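Local coordinates for peptide chain release factor 2 (Thermus thermophilus, PDB 2IHR), which recognises the stop codons UGA and UAA on the ribosome and directs release of the finished peptide through its GGQ hydrolysis motif, at residues 110-115 against 173-178; 186-191 against 308-313; 258-263 against 280-285. One frame throughout, in Å; residues are numbered along the deposited sequence.

Contact 1: 110-115 against 173-178; sequences PHAEKN and GENAYG
Tyr177 N donates to Lys114 O at 2.8 Å, and Asn175 N donates to Glu113 O at 3.0 Å. A third bond, from Gly178 N to Ala112 O, is less certain because that oxygen is modelled too close to a neighbour. The side-chain amide of Asn175 bonds to the neighbouring Glu174: ND2 reaches OE2 at 3.1 Å within the amide plane, meeting the anti lone pair in a nearly straight bond (169°). A leucine in place of Asn175 would probably leave the Glu174 carboxylate without this mate and sit less comfortably at a backbone position with positive phi (63°). The ammonium of Lys114 leaves the interface for a salt bridge with Asp215. Packing outside the bonds involves Tyr177: CG anti to the backbone N (chi1 -180°) directs the ring toward the 110-115 turn, where CD2 lies 3.7 Å from His111 O, and Val210 and Pro212 also touch this side chain. Tyr177 CB itself lies 3.1 Å from Lys114 O. Ala176 CB rests 3.8 Å from Asn115 CA. Geometrically, a type I turn, His111 to Lys114, presents its carbonyls to a type II turn, Gly173 to Ala176, and to the N-terminal end of helix 176-180, joining the entrance of strand 115-122 to the exit of its antiparallel neighbour 164-172.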
# COMPACT_ATOMS: atom_id res chain seq x y z
N PRO A 110 7.62 6.55 -5.67
CA PRO A 110 7.17 5.33 -6.32
C PRO A 110 5.76 4.93 -6.36
O PRO A 110 4.90 5.58 -5.80
CB PRO A 110 8.09 4.27 -5.72
CG PRO A 110 9.35 4.97 -6.03
CD PRO A 110 9.06 6.30 -5.34
N HIS A 111 5.60 3.82 -7.08
CA HIS A 111 4.34 3.16 -7.39
C HIS A 111 3.10 3.27 -6.50
O HIS A 111 2.16 2.48 -6.66
CB HIS A 111 4.64 1.69 -7.64
CG HIS A 111 5.80 1.46 -8.57
ND1 HIS A 111 7.10 1.30 -8.12
CD2 HIS A 111 5.85 1.38 -9.92
CE1 HIS A 111 7.90 1.12 -9.17
NE2 HIS A 111 7.16 1.16 -10.26
N ALA A 112 3.12 4.22 -5.58
CA ALA A 112 2.03 4.51 -4.67
C ALA A 112 0.68 4.40 -5.38
O ALA A 112 -0.33 4.00 -4.79
CB ALA A 112 2.22 5.89 -4.15
N GLU A 113 0.69 4.77 -6.65
CA GLU A 113 -0.48 4.76 -7.51
C GLU A 113 -0.97 3.34 -7.90
O GLU A 113 -2.17 3.09 -8.08
CB GLU A 113 -0.09 5.52 -8.76
CG GLU A 113 1.39 5.29 -9.06
CD GLU A 113 1.74 5.51 -10.51
OE1 GLU A 113 0.80 5.52 -11.34
OE2 GLU A 113 2.95 5.65 -10.81
N LYS A 114 -0.02 2.43 -8.05
CA LYS A 114 -0.33 1.06 -8.47
C LYS A 114 -1.17 0.20 -7.55
O LYS A 114 -1.26 0.42 -6.34
CB LYS A 114 0.97 0.31 -8.82
CG LYS A 114 1.27 0.23 -10.33
CD LYS A 114 2.12 1.41 -10.84
CE LYS A 114 2.33 1.37 -12.36
NZ LYS A 114 3.52 2.16 -12.81
N ASN A 115 -1.81 -0.81 -8.13
CA ASN A 115 -2.60 -1.72 -7.35
C ASN A 115 -1.66 -2.46 -6.43
O ASN A 115 -0.45 -2.40 -6.61
CB ASN A 115 -3.37 -2.65 -8.25
CG ASN A 115 -4.36 -1.89 -9.07
OD1 ASN A 115 -5.14 -2.48 -9.81
ND2 ASN A 115 -4.34 -0.56 -8.95
N GLY A 173 -7.33 -0.55 -7.27
CA GLY A 173 -7.90 0.76 -7.07
C GLY A 173 -6.75 1.75 -7.01
O GLY A 173 -5.59 1.36 -6.84
N GLU A 174 -7.07 3.04 -7.14
CA GLU A 174 -6.06 4.09 -7.13
C GLU A 174 -5.31 4.15 -5.81
O GLU A 174 -5.91 4.23 -4.75
CB GLU A 174 -6.72 5.45 -7.47
CG GLU A 174 -6.49 6.60 -6.49
CD GLU A 174 -7.30 6.46 -5.21
OE1 GLU A 174 -8.49 6.07 -5.30
OE2 GLU A 174 -6.76 6.75 -4.12
N ASN A 175 -3.99 4.06 -5.89
CA ASN A 175 -3.17 4.13 -4.70
C ASN A 175 -3.39 3.00 -3.73
O ASN A 175 -3.27 3.21 -2.52
CB ASN A 175 -3.42 5.42 -3.96
CG ASN A 175 -2.99 6.62 -4.74
OD1 ASN A 175 -1.81 6.74 -5.12
ND2 ASN A 175 -3.93 7.53 -4.98
N ALA A 176 -3.75 1.83 -4.25
CA ALA A 176 -3.96 0.68 -3.40
C ALA A 176 -2.60 0.42 -2.74
O ALA A 176 -2.49 0.43 -1.52
CB ALA A 176 -4.39 -0.50 -4.24
N TYR A 177 -1.55 0.24 -3.54
CA TYR A 177 -0.22 0.02 -3.00
C TYR A 177 0.19 1.06 -1.95
O TYR A 177 0.49 0.74 -0.80
CB TYR A 177 0.81 0.05 -4.09
CG TYR A 177 2.17 -0.19 -3.51
CD1 TYR A 177 2.42 -1.36 -2.79
CD2 TYR A 177 3.17 0.79 -3.54
CE1 TYR A 177 3.61 -1.54 -2.11
CE2 TYR A 177 4.38 0.61 -2.85
CZ TYR A 177 4.58 -0.56 -2.13
OH TYR A 177 5.69 -0.73 -1.37
N GLY A 178 0.22 2.31 -2.37
CA GLY A 178 0.58 3.38 -1.45
C GLY A 178 -0.08 3.34 -0.08
O GLY A 178 0.61 3.33 0.95

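Contact 2: 186-191 against 308-313; sequences VHRLVR and GSQIRS
Ser313 OG takes part in several hydrogen bonds. Arg188 NE donates to it at 3.0 Å, tilted modestly from the guanidinium plane, and Arg188 NH2 adds a weak bond to the same OG at 3.4 Å; His324 NE2 is a further hydrogen-bonding partner. The arginine reaches the hydroxyl by an extended chain that bends at chi3 (73°). Val190 CG2 lies over one guanidinium face, offset toward the rim, while Gln310 crosses the aliphatic stem, its CG 3.3 Å from Arg188 CB. The guanidinium and amide planes differ by 38°, so the two groups are not stacked flat.

The backbone evidence is a parallel pairing: Arg188 N to Arg312 O is 3.1 Å and essentially straight (179°), and Ile311 N to Val186 O is 3.0 Å. His187 bridges with Arg312, and Arg188 with Ser313. Strands 185-190 and 312-315 are thereby the one parallel pair of an otherwise antiparallel sheet, linking the PCRF and RF-1 sequence regions in a single sheet. Where the pairing begins, a water accepts from Val186 N and donates to Ser309 O.

On the opposite face of the sheet from Arg188 and Ser313, His187 and Arg312 lie alongside each other. NH1 of Arg312 meets the ring edge, 3.5 Å from His187 CE1, with the planes steeply inclined. Tyr314 OH hydrogen-bonds both His187 ND1 and Arg312 NH1; Arg312 also forms salt bridges with Glu183 and Asp323, and His187 NE2 bonds to Glu183 O. Ile311 lays CG1 over one face of the imidazole, its CD1 3.9 Å from His187 NE2.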
# COMPACT_ATOMS: atom_id res chain seq x y z
N VAL A 186 5.07 -7.00 10.91
CA VAL A 186 4.53 -8.06 11.76
C VAL A 186 3.38 -7.54 12.66
O VAL A 186 3.44 -6.45 13.23
CB VAL A 186 5.66 -8.72 12.62
CG1 VAL A 186 5.09 -9.85 13.48
CG2 VAL A 186 6.71 -9.29 11.70
N HIS A 187 2.34 -8.33 12.81
CA HIS A 187 1.21 -7.89 13.58
C HIS A 187 1.01 -8.80 14.75
O HIS A 187 0.96 -10.03 14.59
CB HIS A 187 -0.04 -7.86 12.65
CG HIS A 187 0.02 -6.79 11.60
ND1 HIS A 187 -0.76 -5.65 11.64
CD2 HIS A 187 0.76 -6.68 10.47
CE1 HIS A 187 -0.52 -4.90 10.58
NE2 HIS A 187 0.40 -5.50 9.85
N ARG A 188 0.89 -8.23 15.95
CA ARG A 188 0.71 -9.06 17.14
C ARG A 188 -0.70 -9.00 17.77
O ARG A 188 -1.29 -7.91 17.94
CB ARG A 188 1.75 -8.69 18.19
CG ARG A 188 1.61 -9.48 19.44
CD ARG A 188 2.70 -9.17 20.40
NE ARG A 188 2.51 -7.86 21.01
CZ ARG A 188 2.43 -7.68 22.33
NH1 ARG A 188 2.52 -8.72 23.14
NH2 ARG A 188 2.27 -6.46 22.83
N LEU A 189 -1.19 -10.19 18.13
CA LEU A 189 -2.50 -10.40 18.73
C LEU A 189 -2.43 -10.94 20.14
O LEU A 189 -1.77 -11.93 20.41
CB LEU A 189 -3.30 -11.38 17.87
CG LEU A 189 -4.86 -11.44 17.94
CD1 LEU A 189 -5.28 -12.74 18.56
CD2 LEU A 189 -5.44 -10.27 18.67
N VAL A 190 -3.13 -10.29 21.04
CA VAL A 190 -3.18 -10.71 22.42
C VAL A 190 -4.63 -10.85 22.88
O VAL A 190 -5.44 -9.90 22.74
CB VAL A 190 -2.49 -9.70 23.32
CG1 VAL A 190 -2.31 -10.28 24.69
CG2 VAL A 190 -1.17 -9.27 22.69
N ARG A 191 -4.95 -12.03 23.39
CA ARG A 191 -6.28 -12.35 23.91
C ARG A 191 -6.26 -13.80 24.30
O ARG A 191 -5.30 -14.52 24.02
CB ARG A 191 -7.37 -12.21 22.84
CG ARG A 191 -7.25 -13.26 21.76
CD ARG A 191 -8.41 -13.29 20.79
NE ARG A 191 -8.18 -14.40 19.87
CZ ARG A 191 -8.92 -14.64 18.79
NH1 ARG A 191 -9.93 -13.83 18.49
NH2 ARG A 191 -8.65 -15.71 18.04
N GLY A 308 12.46 -4.89 14.05
CA GLY A 308 12.34 -6.33 14.18
C GLY A 308 11.03 -6.93 14.66
O GLY A 308 10.47 -7.83 14.01
N SER A 309 10.54 -6.45 15.81
CA SER A 309 9.28 -6.94 16.38
C SER A 309 8.07 -6.35 15.66
O SER A 309 8.19 -5.68 14.61
CB SER A 309 9.18 -6.59 17.87
OG SER A 309 8.91 -5.20 18.06
N GLN A 310 6.90 -6.57 16.25
CA GLN A 310 5.66 -6.07 15.68
C GLN A 310 5.62 -4.57 15.48
O GLN A 310 6.09 -3.79 16.33
CB GLN A 310 4.47 -6.41 16.56
CG GLN A 310 4.72 -7.37 17.69
CD GLN A 310 5.44 -6.78 18.91
OE1 GLN A 310 5.32 -5.60 19.23
NE2 GLN A 310 6.17 -7.65 19.62
N ILE A 311 5.06 -4.18 14.34
CA ILE A 311 4.84 -2.77 14.10
C ILE A 311 3.52 -2.36 14.83
O ILE A 311 3.37 -1.21 15.28
CB ILE A 311 4.69 -2.51 12.64
CG1 ILE A 311 3.49 -3.31 12.10
CG2 ILE A 311 6.01 -2.82 11.94
CD1 ILE A 311 3.10 -2.89 10.72
N ARG A 312 2.57 -3.29 14.99
CA ARG A 312 1.34 -2.88 15.62
C ARG A 312 0.77 -3.94 16.52
O ARG A 312 0.98 -5.11 16.26
CB ARG A 312 0.32 -2.44 14.53
CG ARG A 312 -0.95 -1.88 15.16
CD ARG A 312 -1.94 -1.69 14.14
NE ARG A 312 -1.43 -0.79 13.13
CZ ARG A 312 -1.65 -0.96 11.85
NH1 ARG A 312 -2.36 -2.03 11.47
NH2 ARG A 312 -1.14 -0.11 10.98
N SER A 313 0.08 -3.55 17.61
CA SER A 313 -0.52 -4.56 18.51
C SER A 313 -2.01 -4.41 18.72
O SER A 313 -2.57 -3.27 18.90
CB SER A 313 0.16 -4.62 19.89
OG SER A 313 1.39 -5.32 19.79
O HOH W 1 7.55 -6.05 11.92

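Contact 3: 258-263 against 280-285; sequences ITVTCQ and KARLYE
Ile258 and Arg282 supply most of the buried surface, and their contact is between a methyl group and a flat cation. CG2 of Ile258 stands 3.6 Å above the guanidinium plane, over its centre, and the nearest separation is 3.7 Å from Ile258 CG2 to Arg282 CZ. The two side chains run antiparallel alongside each other. A bend at chi3 (51°) of the arginine turns the guanidinium so that one flat face meets this methyl.

The apolar component uses the other branch of the same isoleucine. With CG2 anti to the backbone N and CG1 beside it (chi1 -68°), the branches diverge: CG2 goes to Arg282, while CD1 reaches Leu283 CD2 at 3.5 Å, the two chains crossing at a slant. Leu279 and Leu286 of the same helix also touch Ile258, so neighbouring turns of the helix contribute to one apolar surface. Val260 is more remote, its CG2 4.4 Å from Arg282 NH1, but it also packs on Leu279.

This is helix-on-sheet packing within the RF-1 region that carries the GGQ motif. Strand 258-262 is an outermost strand of a three-stranded antiparallel sheet, and helix 268-294 follows it in the chain and runs back across it; the local axes lie 9.4 Å apart at closest approach, at 150° between directions. Gln240 belongs to the long connection between the other two strands, 227-232 and 248-253.

Polar contact is slight. Arg282 NH1 comes within 3.2 Å of Thr259 O, which lies near the guanidinium plane at its edge, but the angle is too poor for a hydrogen bond.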
# COMPACT_ATOMS: atom_id res chain seq x y z
N ILE A 258 11.28 -18.77 -6.58
CA ILE A 258 10.08 -18.00 -6.33
C ILE A 258 8.93 -18.80 -6.94
O ILE A 258 9.05 -19.33 -8.04
CB ILE A 258 10.17 -16.59 -7.00
CG1 ILE A 258 11.25 -15.78 -6.29
CG2 ILE A 258 8.82 -15.85 -6.94
CD1 ILE A 258 11.31 -14.33 -6.72
N THR A 259 7.83 -18.93 -6.22
CA THR A 259 6.71 -19.66 -6.77
C THR A 259 5.40 -18.94 -6.48
O THR A 259 5.26 -18.30 -5.44
CB THR A 259 6.68 -21.12 -6.26
OG1 THR A 259 5.56 -21.32 -5.39
CG2 THR A 259 7.96 -21.44 -5.51
N VAL A 260 4.47 -19.03 -7.42
CA VAL A 260 3.16 -18.38 -7.32
C VAL A 260 2.06 -19.35 -7.73
O VAL A 260 2.09 -19.89 -8.83
CB VAL A 260 3.06 -17.16 -8.27
CG1 VAL A 260 1.69 -16.51 -8.16
CG2 VAL A 260 4.18 -16.17 -8.01
N THR A 261 1.08 -19.56 -6.85
CA THR A 261 -0.06 -20.43 -7.10
C THR A 261 -1.30 -19.55 -7.29
O THR A 261 -1.38 -18.46 -6.73
CB THR A 261 -0.20 -21.38 -5.96
OG1 THR A 261 1.09 -21.95 -5.70
CG2 THR A 261 -1.21 -22.46 -6.31
N CYS A 262 -2.27 -20.00 -8.07
CA CYS A 262 -3.42 -19.15 -8.34
C CYS A 262 -4.68 -19.83 -8.78
O CYS A 262 -4.78 -20.25 -9.93
CB CYS A 262 -3.05 -18.13 -9.41
SG CYS A 262 -4.45 -17.08 -9.98
N GLN A 263 -5.64 -19.91 -7.87
CA GLN A 263 -6.93 -20.52 -8.12
C GLN A 263 -8.02 -19.44 -8.24
O GLN A 263 -9.16 -19.74 -7.86
CB GLN A 263 -7.34 -21.43 -6.94
CG GLN A 263 -6.19 -21.80 -6.00
CD GLN A 263 -6.59 -21.83 -4.52
OE1 GLN A 263 -6.00 -22.57 -3.71
NE2 GLN A 263 -7.59 -21.01 -4.16
N LYS A 280 5.98 -11.87 -11.83
CA LYS A 280 6.83 -10.87 -12.43
C LYS A 280 7.14 -9.78 -11.41
O LYS A 280 8.31 -9.42 -11.17
CB LYS A 280 6.16 -10.30 -13.70
CG LYS A 280 6.51 -11.04 -15.02
CD LYS A 280 5.51 -10.70 -16.13
CE LYS A 280 6.08 -10.82 -17.52
NZ LYS A 280 6.28 -9.48 -18.16
N ALA A 281 6.07 -9.28 -10.79
CA ALA A 281 6.15 -8.21 -9.79
C ALA A 281 6.98 -8.55 -8.54
O ALA A 281 7.51 -7.65 -7.88
CB ALA A 281 4.78 -7.84 -9.38
N ARG A 282 7.08 -9.83 -8.21
CA ARG A 282 7.87 -10.25 -7.06
C ARG A 282 9.36 -10.25 -7.40
O ARG A 282 10.21 -10.01 -6.55
CB ARG A 282 7.42 -11.63 -6.62
CG ARG A 282 6.03 -11.65 -6.01
CD ARG A 282 5.75 -12.98 -5.39
NE ARG A 282 6.86 -13.28 -4.52
CZ ARG A 282 7.11 -14.47 -3.99
NH1 ARG A 282 6.32 -15.52 -4.21
NH2 ARG A 282 8.17 -14.58 -3.21
N LEU A 283 9.66 -10.52 -8.67
CA LEU A 283 11.03 -10.53 -9.15
C LEU A 283 11.46 -9.08 -9.21
O LEU A 283 12.57 -8.73 -8.83
CB LEU A 283 11.07 -11.16 -10.54
CG LEU A 283 10.76 -12.67 -10.57
CD1 LEU A 283 10.44 -13.14 -11.99
CD2 LEU A 283 11.97 -13.39 -9.98
N TYR A 284 10.55 -8.24 -9.69
CA TYR A 284 10.79 -6.81 -9.79
C TYR A 284 11.14 -6.23 -8.41
O TYR A 284 11.91 -5.28 -8.28
CB TYR A 284 9.53 -6.13 -10.29
CG TYR A 284 9.69 -4.64 -10.43
CD1 TYR A 284 10.41 -4.09 -11.49
CD2 TYR A 284 9.13 -3.78 -9.51
CE1 TYR A 284 10.55 -2.70 -11.63
CE2 TYR A 284 9.27 -2.39 -9.64
CZ TYR A 284 9.98 -1.87 -10.71
OH TYR A 284 10.05 -0.52 -10.87
N GLU A 285 10.50 -6.81 -7.40
CA GLU A 285 10.68 -6.42 -6.03
C GLU A 285 12.00 -7.02 -5.58
O GLU A 285 12.78 -6.34 -4.92
CB GLU A 285 9.50 -6.96 -5.20
CG GLU A 285 9.66 -6.94 -3.67
CD GLU A 285 9.92 -5.55 -3.09
OE1 GLU A 285 9.75 -4.55 -3.84
OE2 GLU A 285 10.27 -5.47 -1.88

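How the contacts relate
Contact 1 closes before the other two open, and helix 176-180 leads from it into strand 185-190 of contact 2; their centres are 25 Å apart and their nearest atoms about 11 Å. Contact 3 is nested in the chain loop closed by contact 2, with centres 26 Å apart. Contacts 1 and 3, 18 Å between centres, do touch: His111 CE1 packs 3.2 Å from Tyr284 OH, so the turn region of 110-115 meets the helix of the GGQ-bearing region. The loop that carries Gln240 likewise falls within the span enclosed by contact 2, whose strand 185-190 leads into the loop bearing the SPF stop-codon recognition motif of RF2.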